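Local coordinates for putative signal recognition particle protein (Chaetomium thermophilum, PDB 5CK4) that probably binds GTP as the Arf-like GTPase subunit of the signal recognition particle receptor, and is here bound to GDP, at residues 23-28 with 186-191; 128-133 with 190-195; 231-236 with 291-296. One frame throughout, in Å; residues are numbered along the deposited sequence. Where two conformers were deposited one is given.

Interaction 1 (23-28 with 186-191); sequences LLIGPS and ASYLYD. With GDP (guanosine-5'-diphosphate), chain C.
Tyr188 of helix 180-201 reaches across to Ile25, Gly26 and Pro27, where strand 21-25 runs out into the phosphate-binding loop. From CB the chain turns with CG anti to the backbone N (chi1 -165°), which carries the ring away from its helix and out to the strand end. CD2 meets the backbone at the Gly26-Pro27 junction, 4.1 Å from Pro27 N. One atom further, CE2 lies 3.7 Å from Gly26 C; both backbone atoms sit at the ring edge, near its plane. CZ comes within 3.4 Å of Ile25 CG2, and the same methyl, approaching obliquely, is 3.2 Å from Tyr188 OH. Tyr188 OH lies 2.8 Å from a water oxygen, in a hydrogen bond. A tyrosine suits the place because its ring packs on Ile25 while its hydroxyl reaches the water that takes up Gly26 N. Arg123 adds a cation-pi contact. At Gly26 (phi 162°, psi 168°) a side chain would press on the carbonyl O of Ile25, so glycine suits the start of the P-loop. The chemistry implies that water bridge and packed ring probably help to hold this start; the ring itself meets the strand end and not the GDP.

Interaction 2 (128-133 with 190-195); sequences QHLLNP and YDVLLS
Leu130 and Leu131, in the weakly bonded last turn of helix 123-131, close on Ser195 of helix 180-201, with Val192 as a further apolar neighbour. The backbones come very near: the CA atoms of Leu131 and Ser195 are 5.2 Å apart. A small residue suits this spot, since the short side chain of Ser195 lets the backbones come together; Ser195 CB lies 3.8 Å from Leu130 CB and is touched as well by the tip of Leu131. That tip, CD2, spans the Ser195 backbone and side chain together, 3.7 Å from Ser195 O and 3.9 Å from Ser195 OG. One turn back along helix 180-201, the branch end of Leu130 meets a valine: CD1 is 3.9 Å from Val192 CG1, and the two side chains pass at a slant. Val192 holds CG1 anti to its backbone N (chi1 161°), which sends this methyl to Leu130.

In the next shell, Ser195 OG turns back into its own helix and donates to Asp191 O at 2.8 Å, with a C=O...OG angle of 153°. Ser195 N reaches the same oxygen from the opposite face of the carbonyl plane, so that one acceptor serves two donors. Leu127, one turn earlier on helix 123-131, also touches Val192 and Ser195, while Leu23 and Ile25 of strand 21-25 lie against Leu130.

Helix 123-131 probably corresponds to the switch II region of small GTPases, as its place after the Asp-Thr-Pro-Gly sequence ending at Gly118 suggests. With the serine hydroxyl satisfied internally, the chemistry implies that the two segments meet by van der Waals packing; a polar tie comes from Arg199, just beyond 190-195, which hydrogen-bonds to Asn132 O.

Interaction 3 (231-236 with 291-296); sequences LVKSRL and VEVMGG
A beta-alpha-beta crossover of the P-loop GTPase fold frames this contact: strand 214-219 leads into helix 229-249, and the chain later returns as strand 291-295, parallel to and paired with the first. Helix residues 231-236 lie over one face of the returning strand, and the contact turns on a single strand residue, Val293. Val293 CA and Lys233 CA are 6.0 Å apart, the nearest pair of CA atoms between the two segments. A beta-branched valine is at home in a strand, and its two methyls here divide the work. CG1, anti to the backbone N (chi1 178°), points to Val232 and comes within 3.9 Å of Val232 CG1. CG2 instead lies against the root of the lysine, 4.0 Å from Lys233 CA, and also touches its CB and CG. No polar bond joins the segments, and the side chains slant across one another.

Val232 belongs to the interior, where Ala218, Leu174 and Val227 also touch it, whereas Phe281 flanks Val293. Lys233 suits the border between core and solvent: its aliphatic stem packs on the valine while the charged end leads away to Glu237 and Glu282, with salt bridges to both. The strands on which this helix rests lead to the nucleotide: Asn219 closes one and Lys220 follows it, while Val298 and Ile299 come after the other, and all four bind GDP. The stem-on-methyl packing is closest at Lys233 CB, which stands 3.9 Å from Val293 CG2.

Interactions 1 and 2 are buried and share helix 180-201, which meets the P-loop strand end through Tyr188 and helix 123-131 through Val192 and Ser195. They merge directly, for Ile25 CG2 packs 4.0 Å from Val192 CG2. Interaction 3 is only partly buried and lies on the far side of the chain's centre from interaction 2, yet Leu236 touches Leu189 of interaction 1 and Val291 touches Leu193 of interaction 2, so helix 180-201 is in touch with all three contacts. Chemistry follows place: beside the P-loop, interaction 1 adds a bridging water to its packing; interaction 2 is helix-on-helix packing around a small serine; interaction 3 sets helix on strand, its lysine carrying charge to the border of the core.

Interaction 1 (23-28 with 186-191)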
loop_
_atom_site.group_PDB
_atom_site.type_symbol
_atom_site.label_atom_id
_atom_site.label_comp_id
_atom_site.label_asym_id
_atom_site.label_seq_id
_atom_site.Cartn_x
_atom_site.Cartn_y
_atom_site.Cartn_z
ATOM N N LEU A 23 -7.517 1.744 -0.539
ATOM C CA LEU A 23 -7.293 0.538 0.261
ATOM C C LEU A 23 -6.147 0.721 1.243
ATOM O O LEU A 23 -5.030 1.087 0.867
ATOM C CB LEU A 23 -7.003 -0.692 -0.616
ATOM C CG LEU A 23 -8.194 -1.425 -1.240
ATOM C CD1 LEU A 23 -7.704 -2.547 -2.139
ATOM C CD2 LEU A 23 -9.134 -1.970 -0.165
ATOM N N LEU A 24 -6.426 0.438 2.504
ATOM C CA LEU A 24 -5.408 0.479 3.536
ATOM C C LEU A 24 -4.962 -0.969 3.804
ATOM O O LEU A 24 -5.737 -1.781 4.311
ATOM C CB LEU A 24 -5.987 1.145 4.788
ATOM C CG LEU A 24 -5.062 1.248 6.007
ATOM C CD1 LEU A 24 -3.790 1.989 5.643
ATOM C CD2 LEU A 24 -5.784 1.925 7.175
ATOM N N ILE A 25 -3.722 -1.281 3.438
ATOM C CA ILE A 25 -3.198 -2.645 3.419
ATOM C C ILE A 25 -1.951 -2.705 4.305
ATOM O O ILE A 25 -1.207 -1.737 4.376
ATOM C CB ILE A 25 -2.750 -3.009 1.979
ATOM C CG1 ILE A 25 -3.938 -3.012 1.021
ATOM C CG2 ILE A 25 -2.065 -4.369 1.915
ATOM C CD1 ILE A 25 -3.532 -3.352 -0.422
ATOM N N GLY A 26 -1.710 -3.835 4.967
ATOM C CA GLY A 26 -0.459 -4.016 5.691
ATOM C C GLY A 26 -0.544 -5.131 6.710
ATOM O O GLY A 26 -1.638 -5.611 7.014
ATOM N N PRO A 27 0.611 -5.549 7.252
ATOM C CA PRO A 27 0.588 -6.636 8.235
ATOM C C PRO A 27 -0.101 -6.188 9.517
ATOM O O PRO A 27 -0.184 -4.989 9.788
ATOM C CB PRO A 27 2.071 -6.903 8.505
ATOM C CG PRO A 27 2.760 -5.609 8.182
ATOM C CD PRO A 27 1.962 -4.984 7.065
ATOM N N SER A 28 -0.585 -7.144 10.297
ATOM C CA SER A 28 -1.181 -6.825 11.587
ATOM C C SER A 28 -0.192 -6.061 12.473
ATOM O O SER A 28 1.008 -6.299 12.411
ATOM C CB SER A 28 -1.618 -8.107 12.286
ATOM O OG SER A 28 -2.588 -8.791 11.514
ATOM N N ALA A 186 7.940 -7.379 3.438
ATOM C CA ALA A 186 8.324 -7.208 2.033
ATOM C C ALA A 186 7.645 -8.246 1.143
ATOM O O ALA A 186 7.344 -7.979 -0.007
ATOM C CB ALA A 186 9.825 -7.307 1.877
ATOM N N SER A 187 7.441 -9.443 1.675
ATOM C CA SER A 187 6.748 -10.485 0.928
ATOM C C SER A 187 5.323 -10.047 0.565
ATOM O O SER A 187 4.866 -10.248 -0.557
ATOM C CB SER A 187 6.741 -11.790 1.726
ATOM O OG SER A 187 6.101 -12.807 0.997
ATOM N N TYR A 188 4.628 -9.446 1.522
ATOM C CA TYR A 188 3.289 -8.900 1.287
ATOM C C TYR A 188 3.335 -7.765 0.277
ATOM O O TYR A 188 2.554 -7.735 -0.685
ATOM C CB TYR A 188 2.693 -8.394 2.598
ATOM C CG TYR A 188 1.199 -8.133 2.585
ATOM C CD1 TYR A 188 0.420 -8.389 1.458
ATOM C CD2 TYR A 188 0.571 -7.629 3.715
ATOM C CE1 TYR A 188 -0.952 -8.139 1.460
ATOM C CE2 TYR A 188 -0.783 -7.372 3.728
ATOM C CZ TYR A 188 -1.543 -7.635 2.599
ATOM O OH TYR A 188 -2.904 -7.396 2.648
ATOM N N LEU A 189 4.259 -6.832 0.486
ATOM C CA LEU A 189 4.414 -5.713 -0.445
ATOM C C LEU A 189 4.733 -6.214 -1.859
ATOM O O LEU A 189 4.211 -5.688 -2.862
ATOM C CB LEU A 189 5.506 -4.756 0.058
ATOM C CG LEU A 189 5.814 -3.554 -0.845
ATOM C CD1 LEU A 189 4.568 -2.687 -1.042
ATOM C CD2 LEU A 189 6.932 -2.755 -0.204
ATOM N N TYR A 190 5.589 -7.228 -1.951
ATOM C CA TYR A 190 5.899 -7.821 -3.247
ATOM C C TYR A 190 4.617 -8.232 -3.975
ATOM O O TYR A 190 4.432 -7.889 -5.140
ATOM C CB TYR A 190 6.838 -9.035 -3.088
ATOM C CG TYR A 190 7.459 -9.548 -4.391
ATOM C CD1 TYR A 190 6.741 -10.359 -5.264
ATOM C CD2 TYR A 190 8.769 -9.233 -4.732
ATOM C CE1 TYR A 190 7.313 -10.828 -6.454
ATOM C CE2 TYR A 190 9.346 -9.706 -5.909
ATOM C CZ TYR A 190 8.615 -10.497 -6.764
ATOM O OH TYR A 190 9.189 -10.967 -7.940
ATOM N N ASP A 191 3.735 -8.952 -3.280
ATOM C CA ASP A 191 2.489 -9.424 -3.882
ATOM C C ASP A 191 1.562 -8.282 -4.273
ATOM O O ASP A 191 0.877 -8.354 -5.289
ATOM C CB ASP A 191 1.734 -10.375 -2.941
ATOM C CG ASP A 191 2.420 -11.717 -2.786
ATOM O OD1 ASP A 191 3.203 -12.091 -3.680
ATOM O OD2 ASP A 191 2.173 -12.388 -1.761
HETATM P PB GDP C . -3.523 -2.976 13.010
HETATM O O1B GDP C . -4.961 -2.616 12.774
HETATM O O2B GDP C . -2.727 -2.747 11.733
HETATM O O3B GDP C . -3.330 -4.420 13.412
HETATM O O3A GDP C . -2.847 -2.049 14.130
HETATM P PA GDP C . -3.575 -1.297 15.361
HETATM O O1A GDP C . -4.372 -0.129 14.874
HETATM O O2A GDP C . -4.373 -2.243 16.222
HETATM O "O5'" GDP C . -2.235 -0.802 16.069
HETATM C "C5'" GDP C . -1.327 -1.750 16.608
HETATM C "C4'" GDP C . -0.647 -1.104 17.804
HETATM O "O4'" GDP C . 0.246 -0.085 17.348
HETATM C "C3'" GDP C . -1.642 -0.424 18.735
HETATM O "O3'" GDP C . -1.149 -0.588 20.066
HETATM C "C2'" GDP C . -1.548 1.045 18.368
HETATM O "O2'" GDP C . -1.834 1.913 19.461
HETATM C "C1'" GDP C . -0.090 1.157 17.980
HETATM N N9 GDP C . 0.165 2.278 17.052
HETATM C C8 GDP C . -0.516 2.597 15.931
HETATM N N7 GDP C . 0.045 3.684 15.331
HETATM C C5 GDP C . 1.108 4.040 16.069
HETATM C C6 GDP C . 2.126 5.099 16.012
HETATM O O6 GDP C . 2.120 5.920 15.065
HETATM N N1 GDP C . 3.065 5.112 16.977
HETATM C C2 GDP C . 3.082 4.226 17.998
HETATM N N2 GDP C . 4.049 4.312 18.943
HETATM N N3 GDP C . 2.169 3.232 18.116
HETATM C C4 GDP C . 1.180 3.109 17.198
HETATM O O HOH W 1 -4.111 -5.886 4.675
#

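Interaction 2 (128-133 with 190-195)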
loop_
_atom_site.group_PDB
_atom_site.type_symbol
_atom_site.label_atom_id
_atom_site.label_comp_id
_atom_site.label_asym_id
_atom_site.label_seq_id
_atom_site.Cartn_x
_atom_site.Cartn_y
_atom_site.Cartn_z
ATOM N N GLN A 128 -7.001 -9.648 -4.783
ATOM C CA GLN A 128 -7.904 -9.849 -5.912
ATOM C C GLN A 128 -8.410 -8.526 -6.467
ATOM O O GLN A 128 -8.560 -8.385 -7.671
ATOM C CB GLN A 128 -9.075 -10.758 -5.538
ATOM C CG GLN A 128 -8.658 -12.168 -5.165
ATOM C CD GLN A 128 -7.586 -12.732 -6.080
ATOM O OE1 GLN A 128 -7.853 -13.083 -7.233
ATOM N NE2 GLN A 128 -6.360 -12.825 -5.566
ATOM N N HIS A 129 -8.656 -7.556 -5.591
ATOM C CA HIS A 129 -9.017 -6.211 -6.033
ATOM C C HIS A 129 -7.927 -5.582 -6.902
ATOM O O HIS A 129 -8.217 -4.824 -7.823
ATOM C CB HIS A 129 -9.287 -5.298 -4.833
ATOM C CG HIS A 129 -10.457 -5.720 -3.995
ATOM N ND1 HIS A 129 -11.719 -5.910 -4.516
ATOM C CD2 HIS A 129 -10.559 -5.967 -2.667
ATOM C CE1 HIS A 129 -12.545 -6.268 -3.549
ATOM N NE2 HIS A 129 -11.866 -6.308 -2.417
ATOM N N LEU A 130 -6.668 -5.880 -6.594
ATOM C CA LEU A 130 -5.552 -5.230 -7.274
ATOM C C LEU A 130 -5.293 -5.810 -8.666
ATOM O O LEU A 130 -4.648 -5.180 -9.489
ATOM C CB LEU A 130 -4.292 -5.272 -6.401
ATOM C CG LEU A 130 -4.512 -4.680 -4.994
ATOM C CD1 LEU A 130 -3.295 -4.832 -4.070
ATOM C CD2 LEU A 130 -4.921 -3.226 -5.084
ATOM N N LEU A 131 -5.820 -7.003 -8.928
ATOM C CA LEU A 131 -5.637 -7.660 -10.225
ATOM C C LEU A 131 -6.597 -7.137 -11.293
ATOM O O LEU A 131 -6.335 -7.244 -12.494
ATOM C CB LEU A 131 -5.821 -9.171 -10.065
ATOM C CG LEU A 131 -4.744 -9.888 -9.241
ATOM C CD1 LEU A 131 -5.145 -11.336 -8.969
ATOM C CD2 LEU A 131 -3.411 -9.831 -9.975
ATOM N N ASN A 132 -7.702 -6.561 -10.837
ATOM C CA ASN A 132 -8.819 -6.176 -11.690
ATOM C C ASN A 132 -8.537 -4.903 -12.493
ATOM O O ASN A 132 -8.217 -3.869 -11.915
ATOM C CB ASN A 132 -10.047 -5.970 -10.796
ATOM C CG ASN A 132 -11.351 -6.008 -11.561
ATOM O OD1 ASN A 132 -11.438 -5.548 -12.698
ATOM N ND2 ASN A 132 -12.383 -6.553 -10.928
ATOM N N PRO A 133 -8.676 -4.968 -13.827
ATOM C CA PRO A 133 -8.472 -3.809 -14.710
ATOM C C PRO A 133 -9.230 -2.549 -14.270
ATOM O O PRO A 133 -8.725 -1.443 -14.461
ATOM C CB PRO A 133 -8.997 -4.308 -16.059
ATOM C CG PRO A 133 -8.729 -5.774 -16.025
ATOM C CD PRO A 133 -8.943 -6.201 -14.591
ATOM N N TYR A 190 5.589 -7.228 -1.951
ATOM C CA TYR A 190 5.899 -7.821 -3.247
ATOM C C TYR A 190 4.617 -8.232 -3.975
ATOM O O TYR A 190 4.432 -7.889 -5.140
ATOM C CB TYR A 190 6.838 -9.035 -3.088
ATOM C CG TYR A 190 7.459 -9.548 -4.391
ATOM C CD1 TYR A 190 6.741 -10.359 -5.264
ATOM C CD2 TYR A 190 8.769 -9.233 -4.732
ATOM C CE1 TYR A 190 7.313 -10.828 -6.454
ATOM C CE2 TYR A 190 9.346 -9.706 -5.909
ATOM C CZ TYR A 190 8.615 -10.497 -6.764
ATOM O OH TYR A 190 9.189 -10.967 -7.940
ATOM N N ASP A 191 3.735 -8.952 -3.280
ATOM C CA ASP A 191 2.489 -9.424 -3.882
ATOM C C ASP A 191 1.562 -8.282 -4.273
ATOM O O ASP A 191 0.877 -8.354 -5.289
ATOM C CB ASP A 191 1.734 -10.375 -2.941
ATOM C CG ASP A 191 2.420 -11.717 -2.786
ATOM O OD1 ASP A 191 3.203 -12.091 -3.680
ATOM O OD2 ASP A 191 2.173 -12.388 -1.761
ATOM N N VAL A 192 1.524 -7.239 -3.450
ATOM C CA VAL A 192 0.698 -6.069 -3.742
ATOM C C VAL A 192 1.144 -5.407 -5.049
ATOM O O VAL A 192 0.340 -5.201 -5.963
ATOM C CB VAL A 192 0.714 -5.049 -2.572
ATOM C CG1 VAL A 192 0.263 -3.679 -3.027
ATOM C CG2 VAL A 192 -0.181 -5.550 -1.414
ATOM N N LEU A 193 2.427 -5.063 -5.123
ATOM C CA LEU A 193 2.980 -4.450 -6.328
ATOM C C LEU A 193 2.915 -5.369 -7.560
ATOM O O LEU A 193 2.638 -4.904 -8.672
ATOM C CB LEU A 193 4.416 -3.979 -6.059
ATOM C CG LEU A 193 4.543 -2.934 -4.942
ATOM C CD1 LEU A 193 5.988 -2.464 -4.801
ATOM C CD2 LEU A 193 3.638 -1.742 -5.237
ATOM N N LEU A 194 3.193 -6.660 -7.386
ATOM C CA LEU A 194 3.140 -7.581 -8.533
ATOM C C LEU A 194 1.708 -7.694 -9.055
ATOM O O LEU A 194 1.480 -7.814 -10.254
ATOM C CB LEU A 194 3.665 -8.973 -8.162
ATOM C CG LEU A 194 3.813 -9.935 -9.348
ATOM C CD1 LEU A 194 4.855 -9.392 -10.358
ATOM C CD2 LEU A 194 4.177 -11.351 -8.894
ATOM N N SER A 195 0.743 -7.636 -8.147
ATOM C CA SER A 195 -0.665 -7.688 -8.554
ATOM C C SER A 195 -1.014 -6.472 -9.423
ATOM O O SER A 195 -1.658 -6.607 -10.456
ATOM C CB SER A 195 -1.585 -7.764 -7.334
ATOM O OG SER A 195 -1.440 -9.018 -6.685
#

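Interaction 3 (231-236 with 291-296)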
loop_
_atom_site.group_PDB
_atom_site.type_symbol
_atom_site.label_atom_id
_atom_site.label_comp_id
_atom_site.label_asym_id
_atom_site.label_seq_id
_atom_site.Cartn_x
_atom_site.Cartn_y
_atom_site.Cartn_z
ATOM N N LEU A 231 15.720 5.049 4.778
ATOM C CA LEU A 231 16.260 3.720 5.060
ATOM C C LEU A 231 15.206 2.618 4.872
ATOM O O LEU A 231 15.531 1.510 4.436
ATOM C CB LEU A 231 16.851 3.670 6.473
ATOM C CG LEU A 231 18.368 3.814 6.536
ATOM C CD1 LEU A 231 18.840 3.908 7.981
ATOM C CD2 LEU A 231 19.018 2.637 5.824
ATOM N N VAL A 232 13.952 2.916 5.207
ATOM C CA VAL A 232 12.853 1.982 4.935
ATOM C C VAL A 232 12.821 1.700 3.427
ATOM O O VAL A 232 12.719 0.543 2.980
ATOM C CB VAL A 232 11.478 2.562 5.372
ATOM C CG1 VAL A 232 10.341 1.705 4.847
ATOM C CG2 VAL A 232 11.379 2.683 6.893
ATOM N N LYS A 233 12.945 2.768 2.645
ATOM C CA LYS A 233 12.958 2.653 1.184
ATOM C C LYS A 233 14.072 1.728 0.672
ATOM O O LYS A 233 13.797 0.811 -0.089
ATOM C CB LYS A 233 13.080 4.036 0.527
ATOM C CG LYS A 233 13.065 4.011 -1.016
ATOM C CD LYS A 233 13.144 5.428 -1.579
ATOM C CE LYS A 233 12.743 5.477 -3.052
ATOM N NZ LYS A 233 13.859 5.100 -3.968
ATOM N N SER A 234 15.317 1.968 1.087
ATOM C CA SER A 234 16.432 1.159 0.598
ATOM C C SER A 234 16.385 -0.289 1.111
ATOM O O SER A 234 16.701 -1.221 0.374
ATOM C CB SER A 234 17.783 1.814 0.921
ATOM O OG SER A 234 18.010 1.866 2.314
ATOM N N ARG A 235 15.971 -0.487 2.354
ATOM C CA ARG A 235 15.870 -1.848 2.891
ATOM C C ARG A 235 14.780 -2.664 2.197
ATOM O O ARG A 235 14.961 -3.855 1.917
ATOM C CB ARG A 235 15.633 -1.824 4.394
ATOM C CG ARG A 235 16.882 -1.414 5.148
ATOM C CD ARG A 235 16.762 -1.677 6.624
ATOM N NE ARG A 235 17.798 -0.955 7.344
ATOM C CZ ARG A 235 17.900 -0.919 8.669
ATOM N NH1 ARG A 235 17.026 -1.573 9.421
ATOM N NH2 ARG A 235 18.879 -0.229 9.236
ATOM N N LEU A 236 13.654 -2.024 1.929
ATOM C CA LEU A 236 12.572 -2.681 1.185
ATOM C C LEU A 236 13.001 -3.001 -0.243
ATOM O O LEU A 236 12.715 -4.091 -0.755
ATOM C CB LEU A 236 11.311 -1.817 1.169
ATOM C CG LEU A 236 10.469 -1.724 2.458
ATOM C CD1 LEU A 236 9.316 -0.756 2.258
ATOM C CD2 LEU A 236 9.949 -3.085 2.906
ATOM N N VAL A 291 5.120 4.829 -6.844
ATOM C CA VAL A 291 5.290 4.182 -5.547
ATOM C C VAL A 291 6.232 5.042 -4.724
ATOM O O VAL A 291 7.355 5.304 -5.162
ATOM C CB VAL A 291 5.848 2.736 -5.675
ATOM C CG1 VAL A 291 5.941 2.083 -4.297
ATOM C CG2 VAL A 291 4.945 1.890 -6.581
ATOM N N GLU A 292 5.767 5.533 -3.570
ATOM C CA GLU A 292 6.596 6.439 -2.749
ATOM C C GLU A 292 6.600 6.017 -1.274
ATOM O O GLU A 292 5.576 5.599 -0.731
ATOM C CB GLU A 292 6.111 7.899 -2.878
ATOM C CG GLU A 292 7.004 8.929 -2.161
ATOM C CD GLU A 292 6.641 10.379 -2.468
ATOM O OE1 GLU A 292 6.066 10.650 -3.550
ATOM O OE2 GLU A 292 6.932 11.253 -1.617
ATOM N N VAL A 293 7.749 6.147 -0.622
ATOM C CA VAL A 293 7.861 5.795 0.788
ATOM C C VAL A 293 7.831 7.096 1.586
ATOM O O VAL A 293 8.540 8.054 1.254
ATOM C CB VAL A 293 9.158 5.024 1.064
ATOM C CG1 VAL A 293 9.300 4.688 2.553
ATOM C CG2 VAL A 293 9.206 3.758 0.216
ATOM N N MET A 294 7.004 7.155 2.620
ATOM C CA MET A 294 6.862 8.405 3.385
ATOM C C MET A 294 6.694 8.073 4.858
ATOM O O MET A 294 5.883 7.217 5.211
ATOM C CB MET A 294 5.660 9.212 2.886
ATOM C CG MET A 294 5.462 10.572 3.601
ATOM S SD MET A 294 4.148 11.558 2.856
ATOM C CE MET A 294 4.602 11.460 1.119
ATOM N N GLY A 295 7.470 8.726 5.717
ATOM C CA GLY A 295 7.329 8.502 7.146
ATOM C C GLY A 295 6.169 9.251 7.762
ATOM O O GLY A 295 5.708 10.277 7.244
ATOM N N GLY A 296 5.679 8.731 8.880
ATOM C CA GLY A 296 4.650 9.415 9.643
ATOM C C GLY A 296 4.346 8.682 10.933
ATOM O O GLY A 296 5.009 7.694 11.262
#